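Local coordinates for rifamycin polyketide synthase (Amycolatopsis mediterranei, PDB 4LN9), which probably dehydrates the beta-hydroxyacyl polyketide intermediate in the terminal module of rifamycin assembly, acting as a dehydratase domain with a double hotdog fold, at residues 34-42 with 228-236. Residues are numbered along the deposited sequence; the frame is centred on the assembly and turned at random.
Sequences AGADHPLLG and EAGRFGIHP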
ATOM      1  N   ALA A  34      -8.266   1.105  -1.908  1.00 40.26           N
ATOM      2  CA  ALA A  34      -9.248   1.271  -2.978  1.00 34.73           C
ATOM      3  C   ALA A  34      -9.034   0.155  -3.990  1.00 39.64           C
ATOM      4  O   ALA A  34      -7.926  -0.366  -4.107  1.00 36.27           O
ATOM      5  CB  ALA A  34      -9.069   2.635  -3.642  1.00 34.56           C
ATOM      6  N   GLY A  35     -10.077  -0.216  -4.723  1.00 37.13           N
ATOM      7  CA  GLY A  35      -9.909  -1.137  -5.848  1.00 34.11           C
ATOM      8  C   GLY A  35      -9.246  -0.460  -7.033  1.00 31.90           C
ATOM      9  O   GLY A  35      -9.505   0.712  -7.305  1.00 36.83           O
ATOM     10  N   ALA A  36      -8.364  -1.179  -7.723  1.00 30.28           N
ATOM     11  CA  ALA A  36      -7.648  -0.610  -8.863  1.00 32.30           C
ATOM     12  C   ALA A  36      -8.521  -0.576 -10.119  1.00 38.70           C
ATOM     13  O   ALA A  36      -8.224   0.142 -11.073  1.00 37.63           O
ATOM     14  CB  ALA A  36      -6.364  -1.382  -9.124  1.00 30.38           C
ATOM     15  N   ASP A  37      -9.612  -1.339 -10.097  1.00 35.92           N
ATOM     16  CA  ASP A  37     -10.460  -1.541 -11.274  1.00 41.86           C
ATOM     17  C   ASP A  37      -9.658  -1.782 -12.551  1.00 35.67           C
ATOM     18  O   ASP A  37      -9.814  -1.063 -13.538  1.00 39.47           O
ATOM     19  CB  ASP A  37     -11.420  -0.364 -11.463  1.00 39.90           C
ATOM     20  CG  ASP A  37     -12.563  -0.689 -12.408  1.00 48.33           C
ATOM     21  OD1 ASP A  37     -12.809  -1.887 -12.662  1.00 48.10           O
ATOM     22  OD2 ASP A  37     -13.230   0.257 -12.881  1.00 51.29           O
ATOM     23  N   HIS A  38      -8.874  -2.858 -12.558  1.00 35.17           N
ATOM     24  CA  HIS A  38      -7.893  -3.093 -13.615  1.00 31.28           C
ATOM     25  C   HIS A  38      -7.559  -4.560 -13.669  1.00 32.40           C
ATOM     26  O   HIS A  38      -7.511  -5.218 -12.631  1.00 39.85           O
ATOM     27  CB  HIS A  38      -6.633  -2.283 -13.330  1.00 29.84           C
ATOM     28  CG  HIS A  38      -5.632  -2.299 -14.456  1.00 28.12           C
ATOM     29  ND1 HIS A  38      -4.781  -3.322 -14.649  1.00 31.10           N
ATOM     30  CD2 HIS A  38      -5.398  -1.390 -15.484  1.00 30.20           C
ATOM     31  CE1 HIS A  38      -4.017  -3.069 -15.728  1.00 30.07           C
ATOM     32  NE2 HIS A  38      -4.400  -1.889 -16.242  1.00 27.35           N
ATOM     33  N   PRO A  39      -7.375  -5.116 -14.881  1.00 36.00           N
ATOM     34  CA  PRO A  39      -7.308  -6.579 -14.960  1.00 33.75           C
ATOM     35  C   PRO A  39      -6.005  -7.177 -14.423  1.00 40.44           C
ATOM     36  O   PRO A  39      -5.918  -8.394 -14.257  1.00 38.97           O
ATOM     37  CB  PRO A  39      -7.445  -6.868 -16.463  1.00 39.33           C
ATOM     38  CG  PRO A  39      -7.999  -5.615 -17.063  1.00 35.67           C
ATOM     39  CD  PRO A  39      -7.479  -4.493 -16.217  1.00 36.37           C
ATOM     40  N   LEU A  40      -4.985  -6.350 -14.209  1.00 35.30           N
ATOM     41  CA  LEU A  40      -3.694  -6.853 -13.731  1.00 34.33           C
ATOM     42  C   LEU A  40      -3.347  -6.386 -12.318  1.00 33.25           C
ATOM     43  O   LEU A  40      -2.258  -6.672 -11.821  1.00 39.10           O
ATOM     44  CB  LEU A  40      -2.565  -6.471 -14.691  1.00 32.94           C
ATOM     45  CG  LEU A  40      -2.605  -7.087 -16.091  1.00 38.55           C
ATOM     46  CD1 LEU A  40      -1.536  -6.464 -16.976  1.00 33.30           C
ATOM     47  CD2 LEU A  40      -2.438  -8.598 -16.019  1.00 32.74           C
ATOM     48  N   LEU A  41      -4.165  -5.486 -11.779  1.00 32.40           N
ATOM     49  CA  LEU A  41      -3.842  -4.822 -10.521  1.00 32.26           C
ATOM     50  C   LEU A  41      -5.005  -4.990  -9.558  1.00 32.36           C
ATOM     51  O   LEU A  41      -6.166  -4.911  -9.959  1.00 38.13           O
ATOM     52  CB  LEU A  41      -3.581  -3.332 -10.752  1.00 29.94           C
ATOM     53  CG  LEU A  41      -2.335  -2.954 -11.555  1.00 31.19           C
ATOM     54  CD1 LEU A  41      -2.291  -1.453 -11.798  1.00 37.02           C
ATOM     55  CD2 LEU A  41      -1.071  -3.425 -10.852  1.00 36.45           C
ATOM     56  N   GLY A  42      -4.693  -5.194  -8.284  1.00 31.71           N
ATOM     57  CA  GLY A  42      -5.717  -5.493  -7.290  1.00 29.27           C
ATOM     58  C   GLY A  42      -6.150  -4.260  -6.522  1.00 35.70           C
ATOM     59  O   GLY A  42      -7.340  -3.963  -6.431  1.00 36.07           O
ATOM     60  N   GLU A 228     -11.545  -8.131 -22.011  1.00 36.27           N
ATOM     61  CA  GLU A 228     -10.386  -7.641 -21.270  1.00 43.95           C
ATOM     62  C   GLU A 228      -9.859  -6.330 -21.854  1.00 41.11           C
ATOM     63  O   GLU A 228      -9.745  -5.326 -21.150  1.00 34.87           O
ATOM     64  CB  GLU A 228      -9.276  -8.694 -21.260  1.00 43.00           C
ATOM     65  CG  GLU A 228      -9.529  -9.853 -20.311  1.00 51.63           C
ATOM     66  CD  GLU A 228      -9.178  -9.515 -18.875  1.00 61.42           C
ATOM     67  OE1 GLU A 228      -9.931  -8.743 -18.245  1.00 65.11           O
ATOM     68  OE2 GLU A 228      -8.149 -10.020 -18.380  1.00 57.75           O
ATOM     69  N   ALA A 229      -9.599  -6.338 -23.158  1.00 40.45           N
ATOM     70  CA  ALA A 229      -9.084  -5.167 -23.867  1.00 32.91           C
ATOM     71  C   ALA A 229      -9.790  -3.882 -23.443  1.00 28.53           C
ATOM     72  O   ALA A 229      -9.158  -2.837 -23.277  1.00 33.51           O
ATOM     73  CB  ALA A 229      -9.204  -5.366 -25.372  1.00 30.51           C
ATOM     74  N   GLY A 230     -11.103  -3.968 -23.264  1.00 28.08           N
ATOM     75  CA  GLY A 230     -11.901  -2.796 -22.935  1.00 25.74           C
ATOM     76  C   GLY A 230     -11.602  -2.237 -21.554  1.00 33.03           C
ATOM     77  O   GLY A 230     -11.907  -1.079 -21.271  1.00 37.49           O
ATOM     78  N   ARG A 231     -11.023  -3.059 -20.680  1.00 33.93           N
ATOM     79  CA  ARG A 231     -10.732  -2.625 -19.309  1.00 35.05           C
ATOM     80  C   ARG A 231      -9.313  -2.072 -19.129  1.00 36.41           C
ATOM     81  O   ARG A 231      -8.972  -1.569 -18.058  1.00 37.70           O
ATOM     82  CB  ARG A 231     -10.976  -3.754 -18.300  1.00 33.63           C
ATOM     83  CG  ARG A 231     -12.335  -4.431 -18.389  1.00 38.68           C
ATOM     84  CD  ARG A 231     -12.482  -5.487 -17.298  1.00 50.18           C
ATOM     85  NE  ARG A 231     -12.283  -4.927 -15.962  1.00 54.48           N
ATOM     86  CZ  ARG A 231     -11.597  -5.520 -14.989  1.00 50.14           C
ATOM     87  NH1 ARG A 231     -11.030  -6.701 -15.198  1.00 50.10           N
ATOM     88  NH2 ARG A 231     -11.490  -4.940 -13.801  1.00 49.64           N
ATOM     89  N   PHE A 232      -8.464  -2.270 -20.136  1.00 30.76           N
ATOM     90  CA  PHE A 232      -7.089  -1.768 -20.102  1.00 30.76           C
ATOM     91  C   PHE A 232      -7.007  -0.323 -20.590  1.00 35.17           C
ATOM     92  O   PHE A 232      -7.869   0.134 -21.341  1.00 33.87           O
ATOM     93  CB  PHE A 232      -6.176  -2.643 -20.964  1.00 29.28           C
ATOM     94  CG  PHE A 232      -5.772  -3.930 -20.308  1.00 33.36           C
ATOM     95  CD1 PHE A 232      -4.855  -3.935 -19.271  1.00 32.44           C
ATOM     96  CD2 PHE A 232      -6.234  -5.142 -20.791  1.00 34.08           C
ATOM     97  CE1 PHE A 232      -4.453  -5.121 -18.688  1.00 33.94           C
ATOM     98  CE2 PHE A 232      -5.819  -6.334 -20.228  1.00 39.29           C
ATOM     99  CZ  PHE A 232      -4.934  -6.323 -19.167  1.00 40.86           C
ATOM    100  N   GLY A 233      -5.923   0.359 -20.237  1.00 30.63           N
ATOM    101  CA  GLY A 233      -5.481   1.521 -20.997  1.00 31.96           C
ATOM    102  C   GLY A 233      -5.188   1.134 -22.433  1.00 32.41           C
ATOM    103  O   GLY A 233      -5.891   1.548 -23.356  1.00 32.74           O
ATOM    104  N   ILE A 234      -4.227   0.231 -22.601  1.00 27.51           N
ATOM    105  CA  ILE A 234      -4.113  -0.546 -23.828  1.00 28.76           C
ATOM    106  C   ILE A 234      -3.711  -1.986 -23.501  1.00 29.87           C
ATOM    107  O   ILE A 234      -2.864  -2.215 -22.637  1.00 26.66           O
ATOM    108  CB  ILE A 234      -3.081   0.078 -24.792  1.00 26.35           C
ATOM    109  CG1 ILE A 234      -3.093  -0.644 -26.142  1.00 25.42           C
ATOM    110  CG2 ILE A 234      -1.691   0.063 -24.173  1.00 31.09           C
ATOM    111  CD1 ILE A 234      -2.357   0.096 -27.236  1.00 28.41           C
ATOM    112  N   HIS A 235      -4.441  -2.951 -24.055  1.00 26.85           N
ATOM    113  CA  HIS A 235      -4.135  -4.356 -23.793  1.00 25.66           C
ATOM    114  C   HIS A 235      -2.714  -4.682 -24.182  1.00 27.67           C
ATOM    115  O   HIS A 235      -2.260  -4.282 -25.259  1.00 24.72           O
ATOM    116  CB  HIS A 235      -5.127  -5.277 -24.506  1.00 27.62           C
ATOM    117  CG  HIS A 235      -5.016  -6.729 -24.096  1.00 26.22           C
ATOM    118  ND1 HIS A 235      -3.872  -7.425 -24.213  1.00 30.12           N
ATOM    119  CD2 HIS A 235      -5.961  -7.611 -23.573  1.00 27.15           C
ATOM    120  CE1 HIS A 235      -4.063  -8.681 -23.771  1.00 31.31           C
ATOM    121  NE2 HIS A 235      -5.350  -8.803 -23.407  1.00 27.93           N
ATOM    122  N   PRO A 236      -1.928  -5.208 -23.227  1.00 26.23           N
ATOM    123  CA  PRO A 236      -0.511  -5.437 -23.494  1.00 24.96           C
ATOM    124  C   PRO A 236      -0.273  -6.267 -24.754  1.00 28.39           C
ATOM    125  O   PRO A 236       0.767  -6.123 -25.394  1.00 28.74           O
ATOM    126  CB  PRO A 236      -0.045  -6.201 -22.254  1.00 29.55           C
ATOM    127  CG  PRO A 236      -0.933  -5.701 -21.166  1.00 29.63           C
ATOM    128  CD  PRO A 236      -2.268  -5.425 -21.808  1.00 27.85           C
TER
HETATM  129  O   HOH W   1     -11.094  -0.717 -15.905  1.00 48.23           O
HETATM  130  O   HOH W   2     -13.061  -2.732 -15.181  1.00 56.55           O
HETATM  131  O   HOH W   3     -10.697  -5.708 -11.599  1.00 49.38           O
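Pro39 packs on the ring of Phe232 where the two halves of the double hotdog fold meet. Residues 34-42 hold strand 34-38, the turn after it and the start of strand 41-47. Residues 228-236 run from a short helix through a loop to the start of helix 236-251 in the other half. CG of Pro39 makes a CH-pi contact over the face of Phe232, 3.8 Å from the ring centroid. CD of Pro236 covers the opposite face, so the ring is sandwiched between two prolines. Leu40 meets the ring at its edge, with CD1 3.6 Å from CE1 of Phe232. The His38 and Phe232 rings form an offset edge-to-face pair with planes at 83°, the edge of Phe232 directed to the face of His38. With chi1 at -172° the imidazole of His38 swings beside its own carbonyl carbon, and its CE1 reaches the Phe232 ring.

Beside this cluster Asp37, Arg231 and Glu228 form a salt-bridge network. The Arg231 chain bends at chi3 and passes alongside Pro39. Its NH2 forms a salt bridge with OD1 of Asp37 at 3.5 Å. Its NH1 has a long one with Glu228. No direct hydrogen bond joins the segments, but waters do. One links Asp37 O to Arg231 O, another Asp37 OD1 to Arg231 NE. A third joins Arg231 NH2 and, weakly, His38 O.

Two bonds hold the His38 ring. Its NE2 bonds to second-shell Glu85 of helix 80-93, whose carboxylate also takes the backbone N-H groups of Gly233 and Ile234. On the other ring nitrogen, ND1 accepts the backbone N-H of Leu40 at 3.1 Å, with N tilted 25° from the imidazole plane.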